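Local coordinates for Ral guanine nucleotide dissociation stimulator-like 2 (Mus musculus, PDB 4JGW), which probably acts as a guanine nucleotide exchange factor for small G proteins and is a putative effector of Ras and/or Rap, at residues 204-209 / 448-453; 285-290 / 323-328. All blocks are in the same frame, centred on the assembly; numbering follows the deposited sequence.

Contact 1 (204-209 / 448-453); sequences DHLAEQ and QQWLQG
Gln448 and Gln209 face one another across the gap between helix 445-453 and helix 203-219, and their amides meet steeply turned rather than flat on each other, with planes 71° apart. Gln448 is the donor: its NE2 lies 3.2 Å from Gln209 OE1, and the N-H points at the oxygen almost without bend, at 171°. The oxygen sits in the amide plane of Gln448. Seen from Gln209 the geometry is less regular, because the incoming nitrogen arrives from the flank of the C=O bond, nearly perpendicular to it, and is tilted out of the carbonyl plane. The bend at chi2 (46°) turns the Gln209 amide out of line with its stem, so that both CG and OE1 lie beside the donor; Gln448 NE2 is only 3.3 Å from Gln209 CG.

A second, apolar meeting occurs between Leu206 and Trp450, whose side chains cross at about a right angle. One methyl branch makes the touch, Leu206 CD2 reaching Trp450 CZ3 at 3.9 Å on an oblique approach to the six-membered ring. Trp450 holds CG opposite the backbone N, which brings CZ3 of its indole to the leucine methyl. Trp450 NE1 is engaged by the backbone oxygen of Asp194, while Leu206 also packs on Ile447 and, from helix 284-303, on Val297.

Gln209 OE1 accepts a further hydrogen bond from Asn444 N, and its NE2 gives a weak one to Arg442 O. The buried amide is therefore held firmly at OE1, by two donors, and weakly at NE2, a pattern that supports its modelled orientation. The contact illustrates how a polar group is accommodated inside a helical Ras-GEF domain, bonded by helix and backbone next to a hydrophobic patch.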
ATOM      1  N   ASP A 204      -0.968  22.792  14.609  1.00 30.81           N
ATOM      2  CA  ASP A 204       0.154  22.322  13.798  1.00 30.82           C
ATOM      3  C   ASP A 204       0.916  21.192  14.491  1.00 30.68           C
ATOM      4  O   ASP A 204       1.351  20.246  13.835  1.00 30.88           O
ATOM      5  CB  ASP A 204       1.092  23.477  13.411  1.00 30.85           C
ATOM      6  CG  ASP A 204       1.567  24.286  14.609  1.00 31.06           C
ATOM      7  OD1 ASP A 204       0.720  24.695  15.437  1.00 30.98           O
ATOM      8  OD2 ASP A 204       2.789  24.528  14.712  1.00 30.72           O
ATOM      9  N   HIS A 205       1.047  21.282  15.814  1.00 30.45           N
ATOM     10  CA  HIS A 205       1.697  20.231  16.601  1.00 30.24           C
ATOM     11  C   HIS A 205       0.891  18.935  16.584  1.00 29.85           C
ATOM     12  O   HIS A 205       1.458  17.846  16.475  1.00 29.78           O
ATOM     13  CB  HIS A 205       1.928  20.679  18.049  1.00 30.25           C
ATOM     14  CG  HIS A 205       2.968  21.746  18.201  1.00 30.80           C
ATOM     15  ND1 HIS A 205       3.013  22.586  19.293  1.00 31.00           N
ATOM     16  CD2 HIS A 205       3.999  22.113  17.403  1.00 31.16           C
ATOM     17  CE1 HIS A 205       4.027  23.422  19.163  1.00 31.26           C
ATOM     18  NE2 HIS A 205       4.641  23.157  18.024  1.00 31.59           N
ATOM     19  N   LEU A 206      -0.429  19.063  16.697  1.00 29.50           N
ATOM     20  CA  LEU A 206      -1.330  17.917  16.633  1.00 29.28           C
ATOM     21  C   LEU A 206      -1.216  17.220  15.280  1.00 29.25           C
ATOM     22  O   LEU A 206      -1.081  16.001  15.220  1.00 29.25           O
ATOM     23  CB  LEU A 206      -2.776  18.346  16.905  1.00 29.16           C
ATOM     24  CG  LEU A 206      -3.107  18.778  18.338  1.00 28.95           C
ATOM     25  CD1 LEU A 206      -4.281  19.754  18.364  1.00 28.35           C
ATOM     26  CD2 LEU A 206      -3.370  17.577  19.242  1.00 29.04           C
ATOM     27  N   ALA A 207      -1.245  18.006  14.207  1.00 29.30           N
ATOM     28  CA  ALA A 207      -1.088  17.490  12.848  1.00 29.55           C
ATOM     29  C   ALA A 207       0.243  16.757  12.675  1.00 29.60           C
ATOM     30  O   ALA A 207       0.272  15.631  12.172  1.00 29.46           O
ATOM     31  CB  ALA A 207      -1.215  18.613  11.834  1.00 29.40           C
ATOM     32  N   GLU A 208       1.330  17.396  13.112  1.00 29.69           N
ATOM     33  CA  GLU A 208       2.669  16.796  13.080  1.00 29.94           C
ATOM     34  C   GLU A 208       2.716  15.456  13.803  1.00 29.87           C
ATOM     35  O   GLU A 208       3.383  14.518  13.360  1.00 30.02           O
ATOM     36  CB  GLU A 208       3.700  17.747  13.697  1.00 29.87           C
ATOM     37  CG  GLU A 208       4.088  18.913  12.803  1.00 30.38           C
ATOM     38  CD  GLU A 208       4.834  20.016  13.545  1.00 31.30           C
ATOM     39  OE1 GLU A 208       5.220  19.822  14.719  1.00 32.08           O
ATOM     40  OE2 GLU A 208       5.036  21.089  12.943  1.00 31.37           O
ATOM     41  N   GLN A 209       1.995  15.379  14.916  1.00 29.83           N
ATOM     42  CA  GLN A 209       1.979  14.193  15.757  1.00 29.82           C
ATOM     43  C   GLN A 209       1.102  13.092  15.160  1.00 29.82           C
ATOM     44  O   GLN A 209       1.440  11.910  15.245  1.00 29.84           O
ATOM     45  CB  GLN A 209       1.510  14.573  17.161  1.00 29.83           C
ATOM     46  CG  GLN A 209       2.371  14.030  18.295  1.00 30.01           C
ATOM     47  CD  GLN A 209       3.873  14.200  18.081  1.00 29.48           C
ATOM     48  OE1 GLN A 209       4.645  13.325  18.449  1.00 30.10           O
ATOM     49  NE2 GLN A 209       4.288  15.320  17.494  1.00 29.07           N
ATOM     50  N   GLN A 448       1.253  12.553  22.384  1.00 43.86           N
ATOM     51  CA  GLN A 448       1.199  11.101  22.211  1.00 44.00           C
ATOM     52  C   GLN A 448       0.470  10.415  23.368  1.00 44.06           C
ATOM     53  O   GLN A 448      -0.349   9.522  23.141  1.00 44.14           O
ATOM     54  CB  GLN A 448       2.604  10.510  22.032  1.00 43.97           C
ATOM     55  CG  GLN A 448       3.271  10.833  20.691  1.00 44.08           C
ATOM     56  CD  GLN A 448       2.581  10.190  19.491  1.00 44.33           C
ATOM     57  OE1 GLN A 448       1.911   9.161  19.611  1.00 44.45           O
ATOM     58  NE2 GLN A 448       2.755  10.795  18.324  1.00 44.40           N
ATOM     59  N   GLN A 449       0.764  10.844  24.596  1.00 44.06           N
ATOM     60  CA  GLN A 449       0.109  10.305  25.792  1.00 44.17           C
ATOM     61  C   GLN A 449      -1.397  10.586  25.790  1.00 43.99           C
ATOM     62  O   GLN A 449      -2.191   9.732  26.191  1.00 44.02           O
ATOM     63  CB  GLN A 449       0.762  10.848  27.070  1.00 44.26           C
ATOM     64  CG  GLN A 449       0.307  10.148  28.353  1.00 44.87           C
ATOM     65  CD  GLN A 449       1.129  10.532  29.575  1.00 45.51           C
ATOM     66  OE1 GLN A 449       1.480  11.698  29.768  1.00 45.84           O
ATOM     67  NE2 GLN A 449       1.432   9.545  30.413  1.00 45.59           N
ATOM     68  N   TRP A 450      -1.780  11.779  25.335  1.00 43.81           N
ATOM     69  CA  TRP A 450      -3.189  12.146  25.196  1.00 43.71           C
ATOM     70  C   TRP A 450      -3.900  11.278  24.153  1.00 43.91           C
ATOM     71  O   TRP A 450      -5.011  10.797  24.394  1.00 43.92           O
ATOM     72  CB  TRP A 450      -3.336  13.634  24.858  1.00 43.47           C
ATOM     73  CG  TRP A 450      -4.738  14.032  24.479  1.00 42.80           C
ATOM     74  CD1 TRP A 450      -5.799  14.201  25.321  1.00 42.27           C
ATOM     75  CD2 TRP A 450      -5.227  14.307  23.158  1.00 42.09           C
ATOM     76  NE1 TRP A 450      -6.918  14.563  24.610  1.00 41.78           N
ATOM     77  CE2 TRP A 450      -6.596  14.633  23.280  1.00 41.81           C
ATOM     78  CE3 TRP A 450      -4.640  14.304  21.884  1.00 41.43           C
ATOM     79  CZ2 TRP A 450      -7.391  14.959  22.175  1.00 41.37           C
ATOM     80  CZ3 TRP A 450      -5.432  14.629  20.785  1.00 41.28           C
ATOM     81  CH2 TRP A 450      -6.793  14.951  20.940  1.00 41.24           C
ATOM     82  N   LEU A 451      -3.251  11.079  23.006  1.00 44.13           N
ATOM     83  CA  LEU A 451      -3.783  10.234  21.932  1.00 44.44           C
ATOM     84  C   LEU A 451      -3.983   8.782  22.369  1.00 44.73           C
ATOM     85  O   LEU A 451      -4.941   8.132  21.950  1.00 44.65           O
ATOM     86  CB  LEU A 451      -2.874  10.293  20.699  1.00 44.33           C
ATOM     87  CG  LEU A 451      -2.926  11.559  19.841  1.00 44.20           C
ATOM     88  CD1 LEU A 451      -1.672  11.679  18.990  1.00 44.18           C
ATOM     89  CD2 LEU A 451      -4.178  11.588  18.968  1.00 44.15           C
ATOM     90  N   GLN A 452      -3.077   8.292  23.214  1.00 45.22           N
ATOM     91  CA  GLN A 452      -3.135   6.928  23.745  1.00 45.67           C
ATOM     92  C   GLN A 452      -4.262   6.736  24.764  1.00 45.87           C
ATOM     93  O   GLN A 452      -4.820   5.644  24.882  1.00 45.89           O
ATOM     94  CB  GLN A 452      -1.789   6.551  24.373  1.00 45.77           C
ATOM     95  CG  GLN A 452      -0.667   6.321  23.362  1.00 46.37           C
ATOM     96  CD  GLN A 452       0.727   6.508  23.950  1.00 47.29           C
ATOM     97  OE1 GLN A 452       0.888   6.988  25.075  1.00 47.89           O
ATOM     98  NE2 GLN A 452       1.745   6.133  23.180  1.00 47.30           N
ATOM     99  N   GLY A 453      -4.590   7.800  25.494  1.00 46.14           N
ATOM    100  CA  GLY A 453      -5.630   7.748  26.523  1.00 46.48           C
ATOM    101  C   GLY A 453      -7.043   7.906  25.987  1.00 46.71           C
ATOM    102  O   GLY A 453      -8.017   7.722  26.721  1.00 46.73           O
TER

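Contact 2 (285-290 / 323-328); sequences PQRARL and HRLRAA
Ala328 and Ala288 bring helix 326-330 and helix 284-303 to a very close approach, with Ala288 CA and Ala328 CA just 4.9 Å apart. Neither side chain is longer than a methyl group, so backbone can come near backbone: Ala288 CB rests 3.3 Å from Ala328 O, an oxygen that also takes part in a hydrogen bond with Thr332 OG1. The methyl of Ala328 in turn lies against the aliphatic stem of Arg287, 3.7 Å from Arg287 CD and 3.9 Å from Arg287 CB.

Arg287 closes this packed side. Its CG is anti to the backbone N (chi1 -162°) and the chain runs on extended before bending at chi3, which lays the methylenes along Ala328 while the guanidinium turns onward, Ala328 CB remaining at its edge, near the plane. Beyond Ala328, Leu325 crosses the arginine at about a right angle, with its CD1 branch 3.9 Å from Arg287 CD. No hydrogen bond joins the two segments; the charged end is held by Val264 O through NH1, and Val469 of helix 459-469 packs on both Arg287 and Leu325.

The outer flank of 323-328 is looser. There exposed Arg326 folds back over His323, its NH2 above the imidazole face toward the rim, and makes a weak hydrogen bond of 3.3 Å from Arg326 NH2 to His323 O.

Leu325 is both the centre of an inverse gamma turn, with Arg326 N bonded to Arg324 O at 2.7 Å, and the N-cap residue of helix 326-330. The Glu470 carboxylate receives Ala327 N and Ala328 N at the start of that helix. The arrangement is a close, alanine-mediated helix-to-helix packing within the largely helical CDC25-homology (Ras-GEF) domain.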
ATOM      1  N   PRO A 285     -21.716  27.497  21.338  1.00 37.68           N
ATOM      2  CA  PRO A 285     -20.472  28.238  21.099  1.00 37.50           C
ATOM      3  C   PRO A 285     -19.210  27.485  21.530  1.00 37.17           C
ATOM      4  O   PRO A 285     -18.184  27.577  20.854  1.00 37.09           O
ATOM      5  CB  PRO A 285     -20.650  29.500  21.950  1.00 37.58           C
ATOM      6  CG  PRO A 285     -22.116  29.682  22.029  1.00 37.56           C
ATOM      7  CD  PRO A 285     -22.660  28.295  22.145  1.00 37.66           C
ATOM      8  N   GLN A 286     -19.295  26.750  22.639  1.00 36.72           N
ATOM      9  CA  GLN A 286     -18.166  25.965  23.150  1.00 36.29           C
ATOM     10  C   GLN A 286     -17.831  24.803  22.218  1.00 35.92           C
ATOM     11  O   GLN A 286     -16.658  24.508  21.979  1.00 35.79           O
ATOM     12  CB  GLN A 286     -18.467  25.430  24.552  1.00 36.25           C
ATOM     13  CG  GLN A 286     -18.670  26.501  25.614  1.00 36.30           C
ATOM     14  CD  GLN A 286     -18.924  25.910  26.989  1.00 36.13           C
ATOM     15  OE1 GLN A 286     -19.943  25.258  27.222  1.00 35.24           O
ATOM     16  NE2 GLN A 286     -17.993  26.136  27.909  1.00 36.53           N
ATOM     17  N   ARG A 287     -18.874  24.153  21.701  1.00 35.56           N
ATOM     18  CA  ARG A 287     -18.732  23.019  20.795  1.00 35.24           C
ATOM     19  C   ARG A 287     -18.179  23.457  19.441  1.00 35.13           C
ATOM     20  O   ARG A 287     -17.444  22.707  18.796  1.00 35.09           O
ATOM     21  CB  ARG A 287     -20.078  22.309  20.612  1.00 35.27           C
ATOM     22  CG  ARG A 287     -19.963  20.893  20.052  1.00 34.95           C
ATOM     23  CD  ARG A 287     -21.320  20.212  19.863  1.00 34.61           C
ATOM     24  NE  ARG A 287     -22.180  20.299  21.046  1.00 34.31           N
ATOM     25  CZ  ARG A 287     -22.105  19.499  22.107  1.00 33.60           C
ATOM     26  NH1 ARG A 287     -21.200  18.531  22.166  1.00 32.74           N
ATOM     27  NH2 ARG A 287     -22.940  19.676  23.121  1.00 33.74           N
ATOM     28  N   ALA A 288     -18.539  24.669  19.021  1.00 34.94           N
ATOM     29  CA  ALA A 288     -18.041  25.247  17.773  1.00 34.90           C
ATOM     30  C   ALA A 288     -16.527  25.433  17.805  1.00 34.83           C
ATOM     31  O   ALA A 288     -15.859  25.279  16.782  1.00 35.07           O
ATOM     32  CB  ALA A 288     -18.728  26.568  17.487  1.00 34.80           C
ATOM     33  N   ARG A 289     -15.995  25.758  18.982  1.00 34.55           N
ATOM     34  CA  ARG A 289     -14.553  25.923  19.170  1.00 34.41           C
ATOM     35  C   ARG A 289     -13.802  24.612  18.938  1.00 33.91           C
ATOM     36  O   ARG A 289     -12.681  24.613  18.426  1.00 33.78           O
ATOM     37  CB  ARG A 289     -14.247  26.492  20.562  1.00 34.60           C
ATOM     38  CG  ARG A 289     -14.837  27.883  20.809  1.00 35.72           C
ATOM     39  CD  ARG A 289     -14.248  28.921  19.856  1.00 37.77           C
ATOM     40  NE  ARG A 289     -15.243  29.896  19.404  1.00 39.88           N
ATOM     41  CZ  ARG A 289     -14.989  30.905  18.568  1.00 40.91           C
ATOM     42  NH1 ARG A 289     -13.768  31.086  18.079  1.00 40.87           N
ATOM     43  NH2 ARG A 289     -15.960  31.738  18.219  1.00 41.70           N
ATOM     44  N   LEU A 290     -14.436  23.502  19.313  1.00 33.37           N
ATOM     45  CA  LEU A 290     -13.906  22.168  19.048  1.00 32.69           C
ATOM     46  C   LEU A 290     -13.968  21.830  17.558  1.00 32.35           C
ATOM     47  O   LEU A 290     -13.019  21.270  17.010  1.00 32.17           O
ATOM     48  CB  LEU A 290     -14.644  21.118  19.881  1.00 32.62           C
ATOM     49  CG  LEU A 290     -14.312  21.100  21.379  1.00 32.16           C
ATOM     50  CD1 LEU A 290     -15.484  20.573  22.189  1.00 31.45           C
ATOM     51  CD2 LEU A 290     -13.053  20.292  21.662  1.00 31.09           C
ATOM     52  N   HIS A 323     -22.684  16.067  11.619  1.00 39.36           N
ATOM     53  CA  HIS A 323     -23.417  16.901  10.663  1.00 39.68           C
ATOM     54  C   HIS A 323     -24.706  17.443  11.289  1.00 39.88           C
ATOM     55  O   HIS A 323     -25.078  18.593  11.049  1.00 39.99           O
ATOM     56  CB  HIS A 323     -23.729  16.101   9.391  1.00 39.71           C
ATOM     57  CG  HIS A 323     -24.318  16.920   8.285  1.00 39.82           C
ATOM     58  ND1 HIS A 323     -23.557  17.746   7.483  1.00 40.05           N
ATOM     59  CD2 HIS A 323     -25.592  17.032   7.839  1.00 39.88           C
ATOM     60  CE1 HIS A 323     -24.339  18.337   6.597  1.00 40.30           C
ATOM     61  NE2 HIS A 323     -25.578  17.922   6.792  1.00 40.09           N
ATOM     62  N   ARG A 324     -25.361  16.604  12.096  1.00 40.06           N
ATOM     63  CA  ARG A 324     -26.597  16.940  12.821  1.00 40.32           C
ATOM     64  C   ARG A 324     -26.533  18.213  13.663  1.00 40.37           C
ATOM     65  O   ARG A 324     -27.548  18.887  13.856  1.00 40.36           O
ATOM     66  CB  ARG A 324     -26.969  15.799  13.768  1.00 40.27           C
ATOM     67  CG  ARG A 324     -27.860  14.728  13.183  1.00 40.75           C
ATOM     68  CD  ARG A 324     -28.524  13.923  14.294  1.00 40.77           C
ATOM     69  NE  ARG A 324     -29.694  14.614  14.839  1.00 41.25           N
ATOM     70  CZ  ARG A 324     -29.710  15.320  15.969  1.00 41.32           C
ATOM     71  NH1 ARG A 324     -28.616  15.446  16.711  1.00 41.24           N
ATOM     72  NH2 ARG A 324     -30.835  15.902  16.361  1.00 41.60           N
ATOM     73  N   LEU A 325     -25.346  18.519  14.180  1.00 40.45           N
ATOM     74  CA  LEU A 325     -25.178  19.553  15.199  1.00 40.51           C
ATOM     75  C   LEU A 325     -25.249  20.969  14.623  1.00 40.54           C
ATOM     76  O   LEU A 325     -24.249  21.688  14.579  1.00 40.54           O
ATOM     77  CB  LEU A 325     -23.873  19.328  15.974  1.00 40.47           C
ATOM     78  CG  LEU A 325     -23.633  17.914  16.522  1.00 40.59           C
ATOM     79  CD1 LEU A 325     -22.179  17.731  16.927  1.00 40.40           C
ATOM     80  CD2 LEU A 325     -24.571  17.577  17.683  1.00 40.37           C
ATOM     81  N   ARG A 326     -26.453  21.359  14.206  1.00 40.62           N
ATOM     82  CA  ARG A 326     -26.681  22.628  13.508  1.00 40.74           C
ATOM     83  C   ARG A 326     -26.496  23.871  14.371  1.00 40.56           C
ATOM     84  O   ARG A 326     -26.175  24.942  13.852  1.00 40.60           O
ATOM     85  CB  ARG A 326     -28.064  22.641  12.837  1.00 40.86           C
ATOM     86  CG  ARG A 326     -28.129  21.821  11.551  1.00 41.65           C
ATOM     87  CD  ARG A 326     -27.265  22.449  10.461  1.00 42.93           C
ATOM     88  NE  ARG A 326     -26.392  21.466   9.827  1.00 44.14           N
ATOM     89  CZ  ARG A 326     -25.236  21.755   9.234  1.00 44.72           C
ATOM     90  NH1 ARG A 326     -24.795  23.006   9.186  1.00 45.38           N
ATOM     91  NH2 ARG A 326     -24.515  20.786   8.691  1.00 44.99           N
ATOM     92  N   ALA A 327     -26.699  23.728  15.679  1.00 40.40           N
ATOM     93  CA  ALA A 327     -26.464  24.828  16.610  1.00 40.32           C
ATOM     94  C   ALA A 327     -24.965  25.087  16.734  1.00 40.24           C
ATOM     95  O   ALA A 327     -24.520  26.235  16.670  1.00 40.18           O
ATOM     96  CB  ALA A 327     -27.080  24.528  17.971  1.00 40.31           C
ATOM     97  N   ALA A 328     -24.199  24.009  16.894  1.00 40.19           N
ATOM     98  CA  ALA A 328     -22.741  24.081  16.964  1.00 40.24           C
ATOM     99  C   ALA A 328     -22.142  24.611  15.661  1.00 40.30           C
ATOM    100  O   ALA A 328     -21.310  25.519  15.686  1.00 40.23           O
ATOM    101  CB  ALA A 328     -22.159  22.721  17.310  1.00 40.09           C
TER

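After the N-terminal strands and the helices that follow them, the chain reaches helix 203-219, where contact 1 begins. That contact is closed only by helix 445-453, after 238 intervening residues. Contact 2 is nested inside this long loop: the start of helix 284-303 meets residues 323-328 after a mostly helical excursion of 32 residues. The two contacts do not touch; their centres are 22 Å apart and their nearest atoms about 8 Å. Helix 284-303 connects them, starting at contact 2 and later packing through Val297 and Glu300 on helix 203-219. Together they tie early, middle and late helices into one Ras-GEF domain.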